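PDB 5U31: CRISPR-associated endonuclease Cas12b from Alicyclobacillus acidoterrestris, which uses a guide RNA to recognise PAM-bearing target DNA and cleaves it with a metal-dependent RuvC nuclease domain, as part of CRISPR antiviral defence. Local coordinates for residues R516-F527 / G560-M568. The protein carries 3 engineered substitutions. Residues are numbered along the deposited sequence; the frame is centred on the assembly and turned at random.
Sequences RGERRPPYAAVF and GLLSGLRVM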
ATOM      1  N   ARG A 516       7.185   0.816 -32.944  1.00 56.86           N
ATOM      2  CA  ARG A 516       7.596  -0.133 -33.971  1.00 57.74           C
ATOM      3  C   ARG A 516       6.525  -1.175 -34.277  1.00 55.06           C
ATOM      4  O   ARG A 516       6.807  -2.146 -34.986  1.00 65.29           O
ATOM      5  CB  ARG A 516       8.889  -0.845 -33.565  1.00 49.33           C
ATOM      6  CG  ARG A 516      10.022   0.071 -33.157  1.00 41.54           C
ATOM      7  CD  ARG A 516      11.307  -0.719 -32.945  1.00 43.63           C
ATOM      8  NE  ARG A 516      12.042  -0.246 -31.778  1.00 52.69           N
ATOM      9  CZ  ARG A 516      12.045  -0.859 -30.598  1.00 52.07           C
ATOM     10  NH1 ARG A 516      12.735  -0.347 -29.590  1.00 53.16           N
ATOM     11  NH2 ARG A 516      11.368  -1.987 -30.426  1.00 55.97           N
ATOM     12  N   GLY A 517       5.317  -1.010 -33.749  1.00 38.31           N
ATOM     13  CA  GLY A 517       4.241  -1.916 -34.092  1.00 55.06           C
ATOM     14  C   GLY A 517       4.413  -3.328 -33.582  1.00 66.21           C
ATOM     15  O   GLY A 517       3.954  -4.274 -34.232  1.00 79.86           O
ATOM     16  N   GLU A 518       5.064  -3.499 -32.436  1.00 55.50           N
ATOM     17  CA  GLU A 518       5.212  -4.799 -31.800  1.00 52.59           C
ATOM     18  C   GLU A 518       4.379  -4.850 -30.528  1.00 46.49           C
ATOM     19  O   GLU A 518       4.383  -3.902 -29.737  1.00 51.76           O
ATOM     20  CB  GLU A 518       6.677  -5.083 -31.473  1.00 53.11           C
ATOM     21  CG  GLU A 518       7.525  -3.834 -31.450  1.00 49.66           C
ATOM     22  CD  GLU A 518       8.979  -4.107 -31.142  1.00 51.01           C
ATOM     23  OE1 GLU A 518       9.328  -4.188 -29.946  1.00 64.64           O
ATOM     24  OE2 GLU A 518       9.773  -4.233 -32.095  1.00 51.78           O
ATOM     25  N   ARG A 519       3.661  -5.962 -30.343  1.00 42.06           N
ATOM     26  CA  ARG A 519       2.807  -6.105 -29.168  1.00 49.19           C
ATOM     27  C   ARG A 519       3.618  -6.019 -27.882  1.00 48.51           C
ATOM     28  O   ARG A 519       3.219  -5.342 -26.928  1.00 45.00           O
ATOM     29  CB  ARG A 519       2.040  -7.427 -29.227  1.00 66.40           C
ATOM     30  CG  ARG A 519       0.813  -7.420 -30.125  1.00 89.19           C
ATOM     31  CD  ARG A 519      -0.041  -8.658 -29.871  1.00108.99           C
ATOM     32  NE  ARG A 519      -1.177  -8.744 -30.784  1.00126.96           N
ATOM     33  CZ  ARG A 519      -2.075  -9.727 -30.776  1.00130.83           C
ATOM     34  NH1 ARG A 519      -1.976 -10.715 -29.895  1.00128.08           N
ATOM     35  NH2 ARG A 519      -3.074  -9.719 -31.647  1.00129.73           N
ATOM     36  N   ARG A 520       4.755  -6.701 -27.838  1.00 45.47           N
ATOM     37  CA  ARG A 520       5.662  -6.662 -26.703  1.00 46.71           C
ATOM     38  C   ARG A 520       7.085  -6.463 -27.197  1.00 44.68           C
ATOM     39  O   ARG A 520       7.391  -6.773 -28.352  1.00 56.71           O
ATOM     40  CB  ARG A 520       5.568  -7.952 -25.874  1.00 58.33           C
ATOM     41  CG  ARG A 520       4.234  -8.101 -25.143  1.00 76.80           C
ATOM     42  CD  ARG A 520       4.188  -9.344 -24.266  1.00 94.14           C
ATOM     43  NE  ARG A 520       2.991  -9.369 -23.426  1.00106.58           N
ATOM     44  CZ  ARG A 520       2.676 -10.356 -22.591  1.00112.61           C
ATOM     45  NH1 ARG A 520       3.470 -11.414 -22.479  1.00121.63           N
ATOM     46  NH2 ARG A 520       1.566 -10.287 -21.868  1.00106.07           N
ATOM     47  N   PRO A 521       7.965  -5.910 -26.363  1.00 36.51           N
ATOM     48  CA  PRO A 521       9.362  -5.789 -26.763  1.00 44.93           C
ATOM     49  C   PRO A 521       9.948  -7.154 -27.055  1.00 50.69           C
ATOM     50  O   PRO A 521       9.477  -8.178 -26.524  1.00 62.24           O
ATOM     51  CB  PRO A 521      10.025  -5.139 -25.540  1.00 46.74           C
ATOM     52  CG  PRO A 521       8.919  -4.426 -24.844  1.00 43.22           C
ATOM     53  CD  PRO A 521       7.709  -5.281 -25.054  1.00 44.52           C
ATOM     54  N   PRO A 522      10.973  -7.225 -27.906  1.00 41.87           N
ATOM     55  CA  PRO A 522      11.525  -8.540 -28.266  1.00 47.36           C
ATOM     56  C   PRO A 522      12.090  -9.297 -27.079  1.00 58.71           C
ATOM     57  O   PRO A 522      12.081 -10.534 -27.082  1.00 61.45           O
ATOM     58  CB  PRO A 522      12.612  -8.191 -29.289  1.00 45.31           C
ATOM     59  CG  PRO A 522      13.012  -6.792 -28.941  1.00 45.21           C
ATOM     60  CD  PRO A 522      11.749  -6.118 -28.491  1.00 38.68           C
ATOM     61  N   TYR A 523      12.568  -8.593 -26.055  1.00 56.32           N
ATOM     62  CA  TYR A 523      13.119  -9.249 -24.878  1.00 50.19           C
ATOM     63  C   TYR A 523      12.053  -9.702 -23.892  1.00 49.04           C
ATOM     64  O   TYR A 523      12.401 -10.244 -22.839  1.00 48.88           O
ATOM     65  CB  TYR A 523      14.113  -8.326 -24.171  1.00 41.19           C
ATOM     66  CG  TYR A 523      13.647  -6.896 -24.018  1.00 37.46           C
ATOM     67  CD1 TYR A 523      12.783  -6.530 -22.994  1.00 37.28           C
ATOM     68  CD2 TYR A 523      14.089  -5.908 -24.886  1.00 43.96           C
ATOM     69  CE1 TYR A 523      12.365  -5.221 -22.848  1.00 36.00           C
ATOM     70  CE2 TYR A 523      13.677  -4.598 -24.750  1.00 41.41           C
ATOM     71  CZ  TYR A 523      12.814  -4.261 -23.730  1.00 46.73           C
ATOM     72  OH  TYR A 523      12.405  -2.956 -23.590  1.00 44.13           O
ATOM     73  N   ALA A 524      10.772  -9.495 -24.194  1.00 49.75           N
ATOM     74  CA  ALA A 524       9.724  -9.974 -23.305  1.00 45.47           C
ATOM     75  C   ALA A 524       9.492 -11.472 -23.436  1.00 46.19           C
ATOM     76  O   ALA A 524       8.934 -12.080 -22.518  1.00 52.01           O
ATOM     77  CB  ALA A 524       8.420  -9.218 -23.566  1.00 45.64           C
ATOM     78  N   ALA A 525       9.910 -12.078 -24.547  1.00 49.30           N
ATOM     79  CA  ALA A 525       9.782 -13.517 -24.742  1.00 48.29           C
ATOM     80  C   ALA A 525      10.819 -14.315 -23.965  1.00 48.53           C
ATOM     81  O   ALA A 525      10.759 -15.548 -23.972  1.00 59.84           O
ATOM     82  CB  ALA A 525       9.887 -13.858 -26.231  1.00 52.27           C
ATOM     83  N   VAL A 526      11.759 -13.647 -23.300  1.00 43.51           N
ATOM     84  CA  VAL A 526      12.827 -14.317 -22.568  1.00 50.58           C
ATOM     85  C   VAL A 526      12.453 -14.412 -21.093  1.00 60.35           C
ATOM     86  O   VAL A 526      12.832 -15.365 -20.402  1.00 66.39           O
ATOM     87  CB  VAL A 526      14.164 -13.582 -22.770  1.00 44.60           C
ATOM     88  CG1 VAL A 526      15.281 -14.264 -22.007  1.00 52.24           C
ATOM     89  CG2 VAL A 526      14.504 -13.536 -24.238  1.00 39.69           C
ATOM     90  N   PHE A 527      11.692 -13.437 -20.605  1.00 54.29           N
ATOM     91  CA  PHE A 527      11.292 -13.376 -19.204  1.00 43.74           C
ATOM     92  C   PHE A 527       9.791 -13.599 -19.095  1.00 55.47           C
ATOM     93  O   PHE A 527       9.002 -12.809 -19.623  1.00 64.17           O
ATOM     94  CB  PHE A 527      11.676 -12.036 -18.580  1.00 45.22           C
ATOM     95  CG  PHE A 527      13.132 -11.720 -18.689  1.00 40.61           C
ATOM     96  CD1 PHE A 527      14.074 -12.541 -18.099  1.00 36.68           C
ATOM     97  CD2 PHE A 527      13.558 -10.598 -19.371  1.00 36.30           C
ATOM     98  CE1 PHE A 527      15.415 -12.254 -18.195  1.00 44.04           C
ATOM     99  CE2 PHE A 527      14.899 -10.303 -19.473  1.00 54.77           C
ATOM    100  CZ  PHE A 527      15.832 -11.131 -18.884  1.00 45.85           C
ATOM    101  N   GLY A 560      19.847   1.465 -26.152  1.00 53.41           N
ATOM    102  CA  GLY A 560      20.480   0.167 -26.037  1.00 55.18           C
ATOM    103  C   GLY A 560      19.590  -0.968 -25.590  1.00 51.30           C
ATOM    104  O   GLY A 560      20.104  -2.058 -25.302  1.00 60.23           O
ATOM    105  N   LEU A 561      18.273  -0.768 -25.522  1.00 49.11           N
ATOM    106  CA  LEU A 561      17.382  -1.820 -25.051  1.00 39.41           C
ATOM    107  C   LEU A 561      17.295  -2.995 -26.014  1.00 45.61           C
ATOM    108  O   LEU A 561      16.833  -4.067 -25.614  1.00 57.77           O
ATOM    109  CB  LEU A 561      15.986  -1.252 -24.810  1.00 38.47           C
ATOM    110  CG  LEU A 561      15.830  -0.386 -23.563  1.00 46.36           C
ATOM    111  CD1 LEU A 561      14.476   0.298 -23.564  1.00 43.03           C
ATOM    112  CD2 LEU A 561      16.006  -1.232 -22.305  1.00 45.01           C
ATOM    113  N   LEU A 562      17.716  -2.826 -27.264  1.00 47.19           N
ATOM    114  CA  LEU A 562      17.656  -3.903 -28.239  1.00 41.50           C
ATOM    115  C   LEU A 562      19.003  -4.577 -28.441  1.00 50.31           C
ATOM    116  O   LEU A 562      19.152  -5.379 -29.370  1.00 55.23           O
ATOM    117  CB  LEU A 562      17.118  -3.383 -29.575  1.00 41.96           C
ATOM    118  CG  LEU A 562      15.643  -2.968 -29.640  1.00 50.34           C
ATOM    119  CD1 LEU A 562      15.075  -3.235 -31.027  1.00 55.43           C
ATOM    120  CD2 LEU A 562      14.807  -3.672 -28.576  1.00 48.68           C
ATOM    121  N   SER A 563      19.981  -4.278 -27.591  1.00 55.68           N
ATOM    122  CA  SER A 563      21.312  -4.863 -27.687  1.00 49.83           C
ATOM    123  C   SER A 563      21.783  -5.212 -26.286  1.00 57.11           C
ATOM    124  O   SER A 563      21.870  -4.333 -25.421  1.00 49.64           O
ATOM    125  CB  SER A 563      22.289  -3.901 -28.360  1.00 48.37           C
ATOM    126  OG  SER A 563      22.473  -2.736 -27.575  1.00 60.45           O
ATOM    127  N   GLY A 564      22.090  -6.484 -26.065  1.00 56.45           N
ATOM    128  CA  GLY A 564      22.440  -6.968 -24.751  1.00 53.58           C
ATOM    129  C   GLY A 564      21.226  -7.447 -23.979  1.00 58.21           C
ATOM    130  O   GLY A 564      20.074  -7.283 -24.388  1.00 66.96           O
ATOM    131  N   LEU A 565      21.501  -8.060 -22.830  1.00 54.66           N
ATOM    132  CA  LEU A 565      20.441  -8.597 -21.977  1.00 46.72           C
ATOM    133  C   LEU A 565      20.908  -8.453 -20.531  1.00 40.12           C
ATOM    134  O   LEU A 565      21.739  -9.237 -20.066  1.00 52.75           O
ATOM    135  CB  LEU A 565      20.137 -10.045 -22.335  1.00 40.81           C
ATOM    136  CG  LEU A 565      18.865 -10.656 -21.745  1.00 60.20           C
ATOM    137  CD1 LEU A 565      17.650  -9.803 -22.081  1.00 58.70           C
ATOM    138  CD2 LEU A 565      18.678 -12.080 -22.243  1.00 58.93           C
ATOM    139  N   ARG A 566      20.374  -7.449 -19.833  1.00 39.34           N
ATOM    140  CA  ARG A 566      20.782  -7.129 -18.473  1.00 39.00           C
ATOM    141  C   ARG A 566      19.570  -7.054 -17.559  1.00 40.97           C
ATOM    142  O   ARG A 566      18.488  -6.626 -17.965  1.00 56.86           O
ATOM    143  CB  ARG A 566      21.535  -5.797 -18.404  1.00 39.23           C
ATOM    144  CG  ARG A 566      22.849  -5.783 -19.143  1.00 40.31           C
ATOM    145  CD  ARG A 566      23.391  -4.372 -19.289  1.00 40.57           C
ATOM    146  NE  ARG A 566      24.776  -4.416 -19.739  1.00 49.70           N
ATOM    147  CZ  ARG A 566      25.138  -4.514 -21.011  1.00 54.29           C
ATOM    148  NH1 ARG A 566      26.423  -4.565 -21.333  1.00 53.61           N
ATOM    149  NH2 ARG A 566      24.216  -4.560 -21.961  1.00 52.96           N
ATOM    150  N   VAL A 567      19.774  -7.456 -16.307  1.00 39.61           N
ATOM    151  CA  VAL A 567      18.734  -7.449 -15.287  1.00 38.32           C
ATOM    152  C   VAL A 567      19.260  -6.692 -14.076  1.00 43.79           C
ATOM    153  O   VAL A 567      20.396  -6.917 -13.645  1.00 44.02           O
ATOM    154  CB  VAL A 567      18.316  -8.877 -14.887  1.00 36.84           C
ATOM    155  CG1 VAL A 567      17.283  -8.835 -13.772  1.00 36.03           C
ATOM    156  CG2 VAL A 567      17.785  -9.641 -16.089  1.00 39.99           C
HETATM  157  N   MSE A 568      18.442  -5.803 -13.532  1.00 36.04           N
HETATM  158  CA  MSE A 568      18.823  -5.105 -12.315  1.00 35.90           C
HETATM  159  C   MSE A 568      17.951  -5.551 -11.150  1.00 45.54           C
HETATM  160  O   MSE A 568      16.728  -5.451 -11.212  1.00 53.73           O
HETATM  161  CB  MSE A 568      18.716  -3.595 -12.500  1.00 35.73           C
HETATM  162  CG  MSE A 568      19.269  -2.810 -11.334  1.00 48.12           C
HETATM  163 SE   MSE A 568      18.915  -0.906 -11.485  1.00 58.55          SE
HETATM  164  CE  MSE A 568      16.984  -0.966 -11.249  1.00 63.67           C
TER
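Phe527 packs against Leu565 and Val567, Val526 against Leu565, and Tyr523 against Leu561 in a buried apolar seam, a worked example of a loop and a strand end joined by side-chain packing. The Phe527 ring presents its far end to two aliphatic groups, with CZ 3.7 Å from Val567 CG2 and CE2 3.8 Å from Leu565 CD1. The other methyl of Leu565, CD2, meets Val526 CG1 tip to tip at 4.0 Å. With chi1 near 45°, Tyr523 turns its ring toward the 560–563 type I turn; its CE2 lies 4.1 Å from Leu561 CB, while its hydroxyl hydrogen-bonds Asp888 O.

At the more open end, Leu562 divides its two methyls between partners. Leu562 CD2 packs on Pro522 CG at 3.6 Å, the two side chains crossing at roughly a right angle, and CD1 sits over the centre of one face of the Arg516 guanidinium. The salt bridge from Arg516 NH2 to Glu518 OE1, 3.0 Å, comes in at the edge of that group and probably steadies the flat surface Leu562 rests on.

The contact thus ties the segment where the WED-II domain is taken to pass into the RuvC region to the entry of strand 566–572 in the mixed RuvC sheet. Tyr546 of helix 543–549 touches Tyr523, Val526 and Leu565, while Leu845 of the parallel neighbour strand 845–850 packs on Phe527 and Val567.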